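Long-range contacts in thermostable carboxypeptidase 1 (Pyrococcus furiosus, PDB 1KA2), which removes amino acids one by one from the C-terminus of peptides as a cobalt-dependent metallocarboxypeptidase of family M32, with broad specificity that excludes proline, glycine and acidic residues: residues A[7-12]-A[71-76]; A[84-89]-A[286-291]. All coordinates share one frame; numbering follows the deposited sequence.

Interaction 1: A[7-12]-A[71-76]; sequences NETIKQ and EKAKGL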
# COMPACT_ATOMS: atom_id res chain seq x y z
N ASN A 7 17.69 -27.36 -11.86
CA ASN A 7 17.15 -27.66 -13.17
C ASN A 7 16.83 -26.42 -14.01
O ASN A 7 16.22 -25.47 -13.54
CB ASN A 7 15.89 -28.50 -13.05
CG ASN A 7 15.31 -28.85 -14.40
OD1 ASN A 7 15.89 -29.63 -15.15
ND2 ASN A 7 14.17 -28.25 -14.73
N GLU A 8 17.23 -26.48 -15.28
CA GLU A 8 17.02 -25.40 -16.23
C GLU A 8 15.55 -25.12 -16.51
O GLU A 8 15.15 -23.96 -16.60
CB GLU A 8 17.75 -25.73 -17.53
CG GLU A 8 17.63 -24.68 -18.61
CD GLU A 8 18.04 -23.31 -18.12
OE1 GLU A 8 18.95 -23.22 -17.28
OE2 GLU A 8 17.45 -22.32 -18.60
N THR A 9 14.74 -26.16 -16.66
CA THR A 9 13.32 -25.98 -16.92
C THR A 9 12.68 -25.31 -15.71
O THR A 9 11.80 -24.46 -15.85
CB THR A 9 12.60 -27.33 -17.21
OG1 THR A 9 12.99 -27.81 -18.50
CG2 THR A 9 11.09 -27.16 -17.17
N ILE A 10 13.13 -25.70 -14.53
CA ILE A 10 12.64 -25.15 -13.28
C ILE A 10 13.00 -23.65 -13.18
O ILE A 10 12.18 -22.84 -12.76
CB ILE A 10 13.23 -25.90 -12.07
CG1 ILE A 10 12.79 -27.37 -12.10
CG2 ILE A 10 12.79 -25.25 -10.77
CD1 ILE A 10 11.33 -27.62 -11.81
N LYS A 11 14.21 -23.29 -13.60
CA LYS A 11 14.63 -21.88 -13.55
C LYS A 11 13.82 -21.02 -14.51
O LYS A 11 13.49 -19.88 -14.19
CB LYS A 11 16.10 -21.72 -13.91
CG LYS A 11 17.12 -22.30 -12.95
CD LYS A 11 18.52 -21.98 -13.49
CE LYS A 11 19.60 -22.83 -12.88
NZ LYS A 11 20.91 -22.59 -13.56
N GLN A 12 13.54 -21.54 -15.70
CA GLN A 12 12.78 -20.78 -16.69
C GLN A 12 11.40 -20.49 -16.10
O GLN A 12 10.83 -19.43 -16.31
CB GLN A 12 12.60 -21.57 -17.99
CG GLN A 12 13.87 -22.13 -18.61
CD GLN A 12 13.62 -22.69 -20.00
OE1 GLN A 12 13.52 -21.94 -20.98
NE2 GLN A 12 13.50 -24.01 -20.10
N GLU A 71 4.19 -28.49 -17.71
CA GLU A 71 3.94 -29.83 -18.21
C GLU A 71 5.27 -30.52 -18.46
O GLU A 71 5.49 -31.66 -18.02
CB GLU A 71 3.13 -29.79 -19.50
CG GLU A 71 1.64 -30.05 -19.30
CD GLU A 71 1.38 -31.39 -18.65
OE1 GLU A 71 1.83 -32.41 -19.21
OE2 GLU A 71 0.73 -31.43 -17.58
N LYS A 72 6.16 -29.82 -19.15
CA LYS A 72 7.48 -30.35 -19.47
C LYS A 72 8.23 -30.79 -18.21
O LYS A 72 8.69 -31.93 -18.13
CB LYS A 72 8.30 -29.29 -20.21
CG LYS A 72 9.69 -29.75 -20.63
CD LYS A 72 10.47 -28.60 -21.24
CE LYS A 72 11.84 -29.05 -21.74
NZ LYS A 72 11.72 -30.03 -22.85
N ALA A 73 8.36 -29.89 -17.24
CA ALA A 73 9.07 -30.19 -16.00
C ALA A 73 8.41 -31.36 -15.28
O ALA A 73 9.09 -32.18 -14.65
CB ALA A 73 9.08 -28.97 -15.10
N LYS A 74 7.09 -31.44 -15.37
CA LYS A 74 6.33 -32.50 -14.73
C LYS A 74 6.79 -33.82 -15.34
O LYS A 74 6.62 -34.89 -14.75
CB LYS A 74 4.84 -32.27 -14.96
CG LYS A 74 3.92 -33.21 -14.20
CD LYS A 74 2.46 -32.89 -14.47
CE LYS A 74 1.55 -33.83 -13.71
NZ LYS A 74 0.12 -33.53 -13.91
N GLY A 75 7.39 -33.72 -16.52
CA GLY A 75 7.89 -34.89 -17.21
C GLY A 75 9.38 -35.09 -17.02
O GLY A 75 10.06 -35.65 -17.87
N LEU A 76 9.90 -34.60 -15.90
CA LEU A 76 11.32 -34.75 -15.60
C LEU A 76 11.45 -35.58 -14.30
O LEU A 76 10.69 -35.40 -13.34
CB LEU A 76 11.96 -33.37 -15.41
CG LEU A 76 11.96 -32.47 -16.65
CD1 LEU A 76 12.73 -31.16 -16.41
CD2 LEU A 76 12.62 -33.11 -17.86
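Thr-9 and Ala-73 meet where the first turn of helix 8-36 faces the last turn of helix 64-74. Their CA atoms lie 6.1 Å apart, a close approach that the small alanine permits. This is van der Waals packing of two helices near the N-terminus, away from the metal site, and no hydrogen bond crosses it. The methyl CG2 of Thr-9 presses on the CB of Ala-73 at 3.4 Å, tighter than usual for two carbons. With OG1 beside the backbone N (chi1 -72°), CG2 is left anti to that N and points at the alanine. From the next residue, Ile-10 CD1 reaches Ala-73 CB at 4.2 Å.

Leu-76 follows the end of its helix and reaches back with one methyl. Its CD1 lies 3.9 Å from Thr-9 CB and also packs against the side-chain amide group of Asn-7, the N-cap residue of helix 8-36.

A mixed contact completes the set. The hydroxyl OG1 of Thr-9 sits against the aliphatic end of Lys-72, 3.7 Å from its CE. A glycine in place of Thr-9 would probably open a gap beside the Ala-73 methyl and leave Leu-76 CD1 and the end of Lys-72 with less to pack on.

Helix 81-99 lies against both partners. Ile-10 touches its Glu-83, Ala-73 packs on Val-87, and Lys-74 forms a salt bridge with Asp-91.

Interaction 2: A[84-89]-A[286-291]; sequences RGIVRV and FTPIAG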
# COMPACT_ATOMS: atom_id res chain seq x y z
N ARG A 84 10.43 -30.13 -7.30
CA ARG A 84 9.22 -30.93 -7.47
C ARG A 84 8.06 -30.19 -6.84
O ARG A 84 6.95 -30.17 -7.38
CB ARG A 84 9.39 -32.29 -6.79
CG ARG A 84 8.44 -33.37 -7.30
CD ARG A 84 8.58 -34.62 -6.45
NE ARG A 84 9.98 -35.01 -6.31
CZ ARG A 84 10.43 -35.89 -5.42
NH1 ARG A 84 9.59 -36.49 -4.58
NH2 ARG A 84 11.73 -36.17 -5.35
N GLY A 85 8.32 -29.57 -5.69
CA GLY A 85 7.28 -28.83 -5.00
C GLY A 85 6.76 -27.73 -5.88
O GLY A 85 5.56 -27.44 -5.89
N ILE A 86 7.66 -27.13 -6.65
CA ILE A 86 7.31 -26.05 -7.56
C ILE A 86 6.24 -26.54 -8.52
O ILE A 86 5.20 -25.89 -8.70
CB ILE A 86 8.53 -25.59 -8.38
CG1 ILE A 86 9.61 -25.07 -7.43
CG2 ILE A 86 8.14 -24.50 -9.36
CD1 ILE A 86 10.88 -24.71 -8.14
N VAL A 87 6.50 -27.69 -9.13
CA VAL A 87 5.58 -28.29 -10.09
C VAL A 87 4.25 -28.71 -9.47
O VAL A 87 3.18 -28.38 -10.00
CB VAL A 87 6.22 -29.51 -10.79
CG1 VAL A 87 5.25 -30.10 -11.81
CG2 VAL A 87 7.53 -29.09 -11.47
N ARG A 88 4.29 -29.43 -8.35
CA ARG A 88 3.05 -29.87 -7.72
C ARG A 88 2.15 -28.66 -7.49
O ARG A 88 0.98 -28.65 -7.90
CB ARG A 88 3.30 -30.55 -6.37
CG ARG A 88 2.09 -31.32 -5.86
CD ARG A 88 2.20 -31.71 -4.38
NE ARG A 88 1.70 -30.68 -3.47
CZ ARG A 88 2.42 -29.67 -2.99
NH1 ARG A 88 3.70 -29.54 -3.33
NH2 ARG A 88 1.87 -28.80 -2.16
N VAL A 89 2.70 -27.64 -6.85
CA VAL A 89 1.97 -26.42 -6.55
C VAL A 89 1.44 -25.73 -7.80
O VAL A 89 0.25 -25.41 -7.90
CB VAL A 89 2.86 -25.43 -5.74
CG1 VAL A 89 2.18 -24.06 -5.64
CG2 VAL A 89 3.13 -26.00 -4.37
N PHE A 286 10.24 -15.51 -3.77
CA PHE A 286 9.77 -15.31 -5.15
C PHE A 286 9.25 -16.58 -5.85
O PHE A 286 8.87 -16.53 -7.02
CB PHE A 286 10.88 -14.71 -6.02
CG PHE A 286 11.56 -13.56 -5.38
CD1 PHE A 286 12.91 -13.63 -5.05
CD2 PHE A 286 10.85 -12.40 -5.08
CE1 PHE A 286 13.55 -12.56 -4.42
CE2 PHE A 286 11.48 -11.33 -4.46
CZ PHE A 286 12.83 -11.41 -4.13
N THR A 287 9.22 -17.70 -5.14
CA THR A 287 8.77 -18.97 -5.72
C THR A 287 7.47 -19.46 -5.09
O THR A 287 7.14 -19.11 -3.96
CB THR A 287 9.79 -20.08 -5.50
OG1 THR A 287 9.71 -20.54 -4.15
CG2 THR A 287 11.19 -19.57 -5.78
N PRO A 288 6.72 -20.30 -5.81
CA PRO A 288 5.45 -20.84 -5.31
C PRO A 288 5.50 -21.80 -4.11
O PRO A 288 4.45 -22.18 -3.61
CB PRO A 288 4.84 -21.49 -6.56
CG PRO A 288 6.01 -21.83 -7.39
CD PRO A 288 6.92 -20.65 -7.23
N ILE A 289 6.69 -22.19 -3.66
CA ILE A 289 6.78 -23.07 -2.50
C ILE A 289 6.92 -22.31 -1.19
O ILE A 289 6.75 -22.87 -0.11
CB ILE A 289 7.93 -24.10 -2.60
CG1 ILE A 289 9.24 -23.41 -3.00
CG2 ILE A 289 7.55 -25.21 -3.57
CD1 ILE A 289 10.42 -24.39 -3.09
N ALA A 290 7.26 -21.02 -1.29
CA ALA A 290 7.37 -20.19 -0.09
C ALA A 290 5.93 -19.90 0.38
O ALA A 290 5.04 -19.74 -0.44
CB ALA A 290 8.09 -18.88 -0.42
N GLY A 291 5.72 -19.85 1.70
CA GLY A 291 4.39 -19.55 2.23
C GLY A 291 3.55 -20.70 2.77
O GLY A 291 3.66 -21.83 2.30
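Pro-288 and Ile-289 pack against helix 81-99 from a type I beta turn that runs from Thr-287 to Ala-290. The turn belongs to the loop between helices 261-278 and 295-309, which carry the metal ligands of this HEXXH peptidase. The contact itself lies away from the metal site.

Phe-286 leads into the turn and faces other partners. Its ring meets Trp-21 edge to face and packs on Val-48 of the second subunit. Thr-287 OG1 accepts a weak hydrogen bond from Ile-289 N, at 3.5 Å, and is also hydrogen-bonded to Phe-284 O.

Pro-288 meets two residues about one helical turn apart. Its CG touches Ile-86 CG2 at 3.9 Å, and its CB lies 3.8 Å from Val-89 CG1. The same valine methyl is 3.6 Å from the carbonyl O of Pro-288. The chi1 of Val-89 (170°) sets CG1 opposite the backbone N and turns it to the proline.

Ile-289 comes next, and its CA is 5.9 Å from that of Ile-86. Its branch methyl CG2 meets the helix backbone, 3.5 Å from Gly-85 C and 3.6 Å from Ile-86 N. A side chain on Gly-85 would crowd this methyl. Ala-290 closes the turn through a backbone hydrogen bond from its N to Thr-287 O, at 3.3 Å. Gly-291 then leads out of the turn, its carbonyl O hydrogen-bonded to Ser-469 OG.

Interactions 1 and 2 lie side by side, their centres about 13 Å apart, on the same side of the chain's centre. Interaction 1 closes first along the chain; interaction 2 opens later and spans a much longer stretch of sequence. Helix 81-99 is the common element. It follows helix 64-74 in the chain and packs on the segments of interaction 1. Ile-10 CG2 comes within 3.3 Å of Ile-86 CD1, and Lys-74 CB within 3.9 Å of Val-87 CG1. Ile-86 thus serves both interactions. The N-terminal helices are in this way joined by apolar packing to the loop that connects the two metal-binding helices.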